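EccC5 (Mycobacterium xenopi RIVM700367, PDB 7B9F) is probably the FtsK/SpoIIIE-type ATPase of the ESX-5 type VII secretion system, powering protein export across the mycobacterial inner membrane. Local coordinates at residues A13-I21 against S121-F132. Sequence-based numbering, arbitrary orientation.
Sequences APVVKPENI and SADSMDANYRWF
The hydroxyl of Ser121 reaches Glu19 through one weak hydrogen bond, OG to OE1 at 3.4 Å, at one end of a contact between an extended N-terminal segment and the last three turns of helix 97-132. That helix is probably part of the stalk joining the membrane region to the ATPase domains. The two segments run antiparallel, as the nearest alpha carbons show: Val16 lies by Ser124, Pro14 by Asn128 and Ala13 by Trp131. Ser124 meets the segment in its middle, with OG 2.9 Å from Val15 O and 3.4 Å from Val16 CA. Beside it, Val16 CG2 comes within 3.8 Å of Met125 CB, and the two side chains point the same way. Both also touch Glu173, while Met125 packs on Leu209 of strand 209-214. Elsewhere on the helix, Asp123 and Arg130 form salt bridges with the chain of another protein. The apolar end is a CH-pi contact on Trp131, where a chi1 of 179° swings the indole away from its own backbone N and lays one face against Pro14 and Ala13. Pro14 CD sits 3.6 Å from the centroid of the five-membered ring and 19° off its normal, evidence for an approach over the face; the two side chains cross at about a right angle. Ala13 CA shares that face at 4.2 Å from the same centroid, and Ala13 CB meets Phe132 CZ obliquely at 3.8 Å.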
ATOM      1  N   ALA C  13     -30.987  11.640  15.775  1.00 97.02           N
ATOM      2  CA  ALA C  13     -31.173  10.447  14.960  1.00 97.02           C
ATOM      3  C   ALA C  13     -31.333  10.811  13.497  1.00 97.02           C
ATOM      4  O   ALA C  13     -32.077  11.727  13.170  1.00 97.02           O
ATOM      5  CB  ALA C  13     -32.369   9.671  15.435  1.00 97.02           C
ATOM      6  N   PRO C  14     -30.629  10.103  12.619  1.00 96.24           N
ATOM      7  CA  PRO C  14     -30.749  10.376  11.187  1.00 96.24           C
ATOM      8  C   PRO C  14     -32.136  10.041  10.680  1.00 96.24           C
ATOM      9  O   PRO C  14     -32.830   9.181  11.224  1.00 96.24           O
ATOM     10  CB  PRO C  14     -29.693   9.460  10.560  1.00 96.24           C
ATOM     11  CG  PRO C  14     -28.787   9.119  11.663  1.00 96.24           C
ATOM     12  CD  PRO C  14     -29.641   9.055  12.879  1.00 96.24           C
ATOM     13  N   VAL C  15     -32.537  10.734   9.624  1.00100.68           N
ATOM     14  CA  VAL C  15     -33.895  10.641   9.112  1.00100.68           C
ATOM     15  C   VAL C  15     -33.855  10.003   7.731  1.00100.68           C
ATOM     16  O   VAL C  15     -32.907  10.190   6.962  1.00100.68           O
ATOM     17  CB  VAL C  15     -34.579  12.031   9.088  1.00100.68           C
ATOM     18  CG1 VAL C  15     -33.897  12.979   8.108  1.00100.68           C
ATOM     19  CG2 VAL C  15     -36.069  11.912   8.798  1.00100.68           C
ATOM     20  N   VAL C  16     -34.877   9.203   7.440  1.00102.40           N
ATOM     21  CA  VAL C  16     -35.049   8.579   6.139  1.00102.40           C
ATOM     22  C   VAL C  16     -36.418   8.975   5.606  1.00102.40           C
ATOM     23  O   VAL C  16     -37.382   9.104   6.369  1.00102.40           O
ATOM     24  CB  VAL C  16     -34.877   7.044   6.212  1.00102.40           C
ATOM     25  CG1 VAL C  16     -35.990   6.382   7.011  1.00102.40           C
ATOM     26  CG2 VAL C  16     -34.790   6.454   4.826  1.00102.40           C
ATOM     27  N   LYS C  17     -36.485   9.254   4.309  1.00110.46           N
ATOM     28  CA  LYS C  17     -37.746   9.677   3.729  1.00110.46           C
ATOM     29  C   LYS C  17     -38.203   8.705   2.656  1.00110.46           C
ATOM     30  O   LYS C  17     -37.394   8.260   1.833  1.00110.46           O
ATOM     31  CB  LYS C  17     -37.641  11.100   3.162  1.00110.46           C
ATOM     32  CG  LYS C  17     -36.703  11.284   1.994  1.00110.46           C
ATOM     33  CD  LYS C  17     -36.723  12.716   1.504  1.00110.46           C
ATOM     34  CE  LYS C  17     -36.028  13.644   2.477  1.00110.46           C
ATOM     35  NZ  LYS C  17     -34.565  13.382   2.587  1.00110.46           N
ATOM     36  N   PRO C  18     -39.460   8.287   2.690  1.00109.30           N
ATOM     37  CA  PRO C  18     -39.985   7.429   1.625  1.00109.30           C
ATOM     38  C   PRO C  18     -40.153   8.196   0.323  1.00109.30           C
ATOM     39  O   PRO C  18     -40.280   9.421   0.315  1.00109.30           O
ATOM     40  CB  PRO C  18     -41.334   6.958   2.178  1.00109.30           C
ATOM     41  CG  PRO C  18     -41.247   7.192   3.645  1.00109.30           C
ATOM     42  CD  PRO C  18     -40.402   8.407   3.806  1.00109.30           C
ATOM     43  N   GLU C  19     -40.135   7.461  -0.786  1.00112.19           N
ATOM     44  CA  GLU C  19     -40.365   8.027  -2.104  1.00112.19           C
ATOM     45  C   GLU C  19     -41.256   7.092  -2.899  1.00112.19           C
ATOM     46  O   GLU C  19     -41.544   5.968  -2.483  1.00112.19           O
ATOM     47  CB  GLU C  19     -39.071   8.245  -2.896  1.00112.19           C
ATOM     48  CG  GLU C  19     -38.138   9.296  -2.352  1.00112.19           C
ATOM     49  CD  GLU C  19     -37.258   8.773  -1.237  1.00112.19           C
ATOM     50  OE1 GLU C  19     -37.337   7.563  -0.931  1.00112.19           O
ATOM     51  OE2 GLU C  19     -36.476   9.566  -0.676  1.00112.19           O
ATOM     52  N   ASN C  20     -41.701   7.579  -4.051  1.00109.34           N
ATOM     53  CA  ASN C  20     -42.405   6.753  -5.020  1.00109.34           C
ATOM     54  C   ASN C  20     -41.977   7.229  -6.396  1.00109.34           C
ATOM     55  O   ASN C  20     -42.244   8.375  -6.768  1.00109.34           O
ATOM     56  CB  ASN C  20     -43.919   6.858  -4.835  1.00109.34           C
ATOM     57  CG  ASN C  20     -44.681   5.860  -5.674  1.00109.34           C
ATOM     58  OD1 ASN C  20     -44.098   5.087  -6.429  1.00109.34           O
ATOM     59  ND2 ASN C  20     -46.000   5.869  -5.544  1.00109.34           N
ATOM     60  N   ILE C  21     -41.303   6.360  -7.142  1.00107.27           N
ATOM     61  CA  ILE C  21     -40.661   6.717  -8.400  1.00107.27           C
ATOM     62  C   ILE C  21     -41.177   5.779  -9.476  1.00107.27           C
ATOM     63  O   ILE C  21     -40.991   4.561  -9.381  1.00107.27           O
ATOM     64  CB  ILE C  21     -39.135   6.638  -8.311  1.00107.27           C
ATOM     65  CG1 ILE C  21     -38.621   7.517  -7.178  1.00107.27           C
ATOM     66  CG2 ILE C  21     -38.519   7.054  -9.621  1.00107.27           C
ATOM     67  CD1 ILE C  21     -38.908   8.975  -7.380  1.00107.27           C
ATOM     68  N   SER C 121     -31.059   7.494  -1.426  1.00100.85           N
ATOM     69  CA  SER C 121     -32.065   6.997  -0.490  1.00100.85           C
ATOM     70  C   SER C 121     -31.548   5.799   0.299  1.00100.85           C
ATOM     71  O   SER C 121     -31.788   5.685   1.511  1.00100.85           O
ATOM     72  CB  SER C 121     -33.341   6.631  -1.233  1.00100.85           C
ATOM     73  OG  SER C 121     -34.300   6.117  -0.333  1.00100.85           O
ATOM     74  N   ALA C 122     -30.823   4.903  -0.370  1.00 98.71           N
ATOM     75  CA  ALA C 122     -30.282   3.729   0.297  1.00 98.71           C
ATOM     76  C   ALA C 122     -29.231   4.106   1.325  1.00 98.71           C
ATOM     77  O   ALA C 122     -29.164   3.494   2.391  1.00 98.71           O
ATOM     78  CB  ALA C 122     -29.700   2.767  -0.733  1.00 98.71           C
ATOM     79  N   ASP C 123     -28.404   5.109   1.028  1.00101.06           N
ATOM     80  CA  ASP C 123     -27.436   5.571   2.017  1.00101.06           C
ATOM     81  C   ASP C 123     -28.128   6.176   3.221  1.00101.06           C
ATOM     82  O   ASP C 123     -27.679   5.983   4.356  1.00101.06           O
ATOM     83  CB  ASP C 123     -26.480   6.586   1.403  1.00101.06           C
ATOM     84  CG  ASP C 123     -25.506   5.956   0.446  1.00101.06           C
ATOM     85  OD1 ASP C 123     -25.437   4.713   0.406  1.00101.06           O
ATOM     86  OD2 ASP C 123     -24.801   6.703  -0.261  1.00101.06           O
ATOM     87  N   SER C 124     -29.220   6.911   2.996  1.00 98.32           N
ATOM     88  CA  SER C 124     -29.969   7.454   4.123  1.00 98.32           C
ATOM     89  C   SER C 124     -30.503   6.346   5.019  1.00 98.32           C
ATOM     90  O   SER C 124     -30.360   6.400   6.247  1.00 98.32           O
ATOM     91  CB  SER C 124     -31.118   8.321   3.625  1.00 98.32           C
ATOM     92  OG  SER C 124     -31.972   8.665   4.697  1.00 98.32           O
ATOM     93  N   MET C 125     -31.084   5.312   4.417  1.00 98.24           N
ATOM     94  CA  MET C 125     -31.664   4.236   5.216  1.00 98.24           C
ATOM     95  C   MET C 125     -30.579   3.399   5.893  1.00 98.24           C
ATOM     96  O   MET C 125     -30.763   2.912   7.016  1.00 98.24           O
ATOM     97  CB  MET C 125     -32.596   3.395   4.348  1.00 98.24           C
ATOM     98  CG  MET C 125     -33.298   2.282   5.073  1.00 98.24           C
ATOM     99  SD  MET C 125     -34.399   1.393   3.968  1.00 98.24           S
ATOM    100  CE  MET C 125     -33.224   0.530   2.953  1.00 98.24           C
ATOM    101  N   ASP C 126     -29.436   3.231   5.224  1.00 96.68           N
ATOM    102  CA  ASP C 126     -28.280   2.577   5.830  1.00 96.68           C
ATOM    103  C   ASP C 126     -27.814   3.311   7.075  1.00 96.68           C
ATOM    104  O   ASP C 126     -27.573   2.692   8.118  1.00 96.68           O
ATOM    105  CB  ASP C 126     -27.139   2.516   4.818  1.00 96.68           C
ATOM    106  CG  ASP C 126     -25.912   1.814   5.355  1.00 96.68           C
ATOM    107  OD1 ASP C 126     -26.015   1.076   6.350  1.00 96.68           O
ATOM    108  OD2 ASP C 126     -24.820   2.025   4.795  1.00 96.68           O
ATOM    109  N   ALA C 127     -27.627   4.626   6.961  1.00 94.53           N
ATOM    110  CA  ALA C 127     -27.196   5.412   8.107  1.00 94.53           C
ATOM    111  C   ALA C 127     -28.209   5.322   9.229  1.00 94.53           C
ATOM    112  O   ALA C 127     -27.831   5.238  10.399  1.00 94.53           O
ATOM    113  CB  ALA C 127     -26.976   6.864   7.701  1.00 94.53           C
ATOM    114  N   ASN C 128     -29.498   5.286   8.886  1.00 93.03           N
ATOM    115  CA  ASN C 128     -30.521   5.173   9.917  1.00 93.03           C
ATOM    116  C   ASN C 128     -30.410   3.851  10.667  1.00 93.03           C
ATOM    117  O   ASN C 128     -30.304   3.835  11.897  1.00 93.03           O
ATOM    118  CB  ASN C 128     -31.903   5.317   9.302  1.00 93.03           C
ATOM    119  CG  ASN C 128     -32.990   5.147  10.316  1.00 93.03           C
ATOM    120  OD1 ASN C 128     -33.141   5.964  11.211  1.00 93.03           O
ATOM    121  ND2 ASN C 128     -33.753   4.076  10.191  1.00 93.03           N
ATOM    122  N   TYR C 129     -30.382   2.735   9.940  1.00 91.56           N
ATOM    123  CA  TYR C 129     -30.325   1.436  10.611  1.00 91.56           C
ATOM    124  C   TYR C 129     -29.050   1.264  11.421  1.00 91.56           C
ATOM    125  O   TYR C 129     -29.096   0.790  12.560  1.00 91.56           O
ATOM    126  CB  TYR C 129     -30.462   0.297   9.610  1.00 91.56           C
ATOM    127  CG  TYR C 129     -31.875   0.056   9.183  1.00 91.56           C
ATOM    128  CD1 TYR C 129     -32.925   0.587   9.902  1.00 91.56           C
ATOM    129  CD2 TYR C 129     -32.162  -0.718   8.081  1.00 91.56           C
ATOM    130  CE1 TYR C 129     -34.214   0.374   9.528  1.00 91.56           C
ATOM    131  CE2 TYR C 129     -33.455  -0.941   7.699  1.00 91.56           C
ATOM    132  CZ  TYR C 129     -34.477  -0.393   8.425  1.00 91.56           C
ATOM    133  OH  TYR C 129     -35.778  -0.608   8.053  1.00 91.56           O
ATOM    134  N   ARG C 130     -27.906   1.665  10.874  1.00 93.06           N
ATOM    135  CA  ARG C 130     -26.688   1.438  11.636  1.00 93.06           C
ATOM    136  C   ARG C 130     -26.506   2.462  12.742  1.00 93.06           C
ATOM    137  O   ARG C 130     -25.691   2.243  13.640  1.00 93.06           O
ATOM    138  CB  ARG C 130     -25.480   1.405  10.720  1.00 93.06           C
ATOM    139  CG  ARG C 130     -25.545   0.201   9.846  1.00 93.06           C
ATOM    140  CD  ARG C 130     -24.273  -0.061   9.110  1.00 93.06           C
ATOM    141  NE  ARG C 130     -24.262  -1.450   8.709  1.00 93.06           N
ATOM    142  CZ  ARG C 130     -24.631  -1.857   7.506  1.00 93.06           C
ATOM    143  NH1 ARG C 130     -24.996  -0.973   6.596  1.00 93.06           N
ATOM    144  NH2 ARG C 130     -24.625  -3.140   7.206  1.00 93.06           N
ATOM    145  N   TRP C 131     -27.244   3.568  12.708  1.00 92.63           N
ATOM    146  CA  TRP C 131     -27.429   4.337  13.925  1.00 92.63           C
ATOM    147  C   TRP C 131     -28.176   3.517  14.954  1.00 92.63           C
ATOM    148  O   TRP C 131     -27.780   3.446  16.119  1.00 92.63           O
ATOM    149  CB  TRP C 131     -28.187   5.625  13.620  1.00 92.63           C
ATOM    150  CG  TRP C 131     -28.452   6.477  14.811  1.00 92.63           C
ATOM    151  CD1 TRP C 131     -29.541   6.431  15.622  1.00 92.63           C
ATOM    152  CD2 TRP C 131     -27.610   7.502  15.330  1.00 92.63           C
ATOM    153  NE1 TRP C 131     -29.433   7.367  16.613  1.00 92.63           N
ATOM    154  CE2 TRP C 131     -28.253   8.039  16.454  1.00 92.63           C
ATOM    155  CE3 TRP C 131     -26.374   8.020  14.950  1.00 92.63           C
ATOM    156  CZ2 TRP C 131     -27.702   9.062  17.203  1.00 92.63           C
ATOM    157  CZ3 TRP C 131     -25.830   9.034  15.692  1.00 92.63           C
ATOM    158  CH2 TRP C 131     -26.493   9.547  16.805  1.00 92.63           C
ATOM    159  N   PHE C 132     -29.254   2.875  14.535  1.00 91.81           N
ATOM    160  CA  PHE C 132     -30.131   2.275  15.524  1.00 91.81           C
ATOM    161  C   PHE C 132     -29.677   0.876  15.920  1.00 91.81           C
ATOM    162  O   PHE C 132     -30.060   0.388  16.986  1.00 91.81           O
ATOM    163  CB  PHE C 132     -31.554   2.271  14.985  1.00 91.81           C
ATOM    164  CG  PHE C 132     -32.242   3.595  15.121  1.00 91.81           C
ATOM    165  CD1 PHE C 132     -32.073   4.575  14.178  1.00 91.81           C
ATOM    166  CD2 PHE C 132     -33.012   3.877  16.195  1.00 91.81           C
ATOM    167  CE1 PHE C 132     -32.689   5.795  14.304  1.00 91.81           C
ATOM    168  CE2 PHE C 132     -33.630   5.097  16.328  1.00 91.81           C
ATOM    169  CZ  PHE C 132     -33.468   6.051  15.381  1.00 91.81           C
TER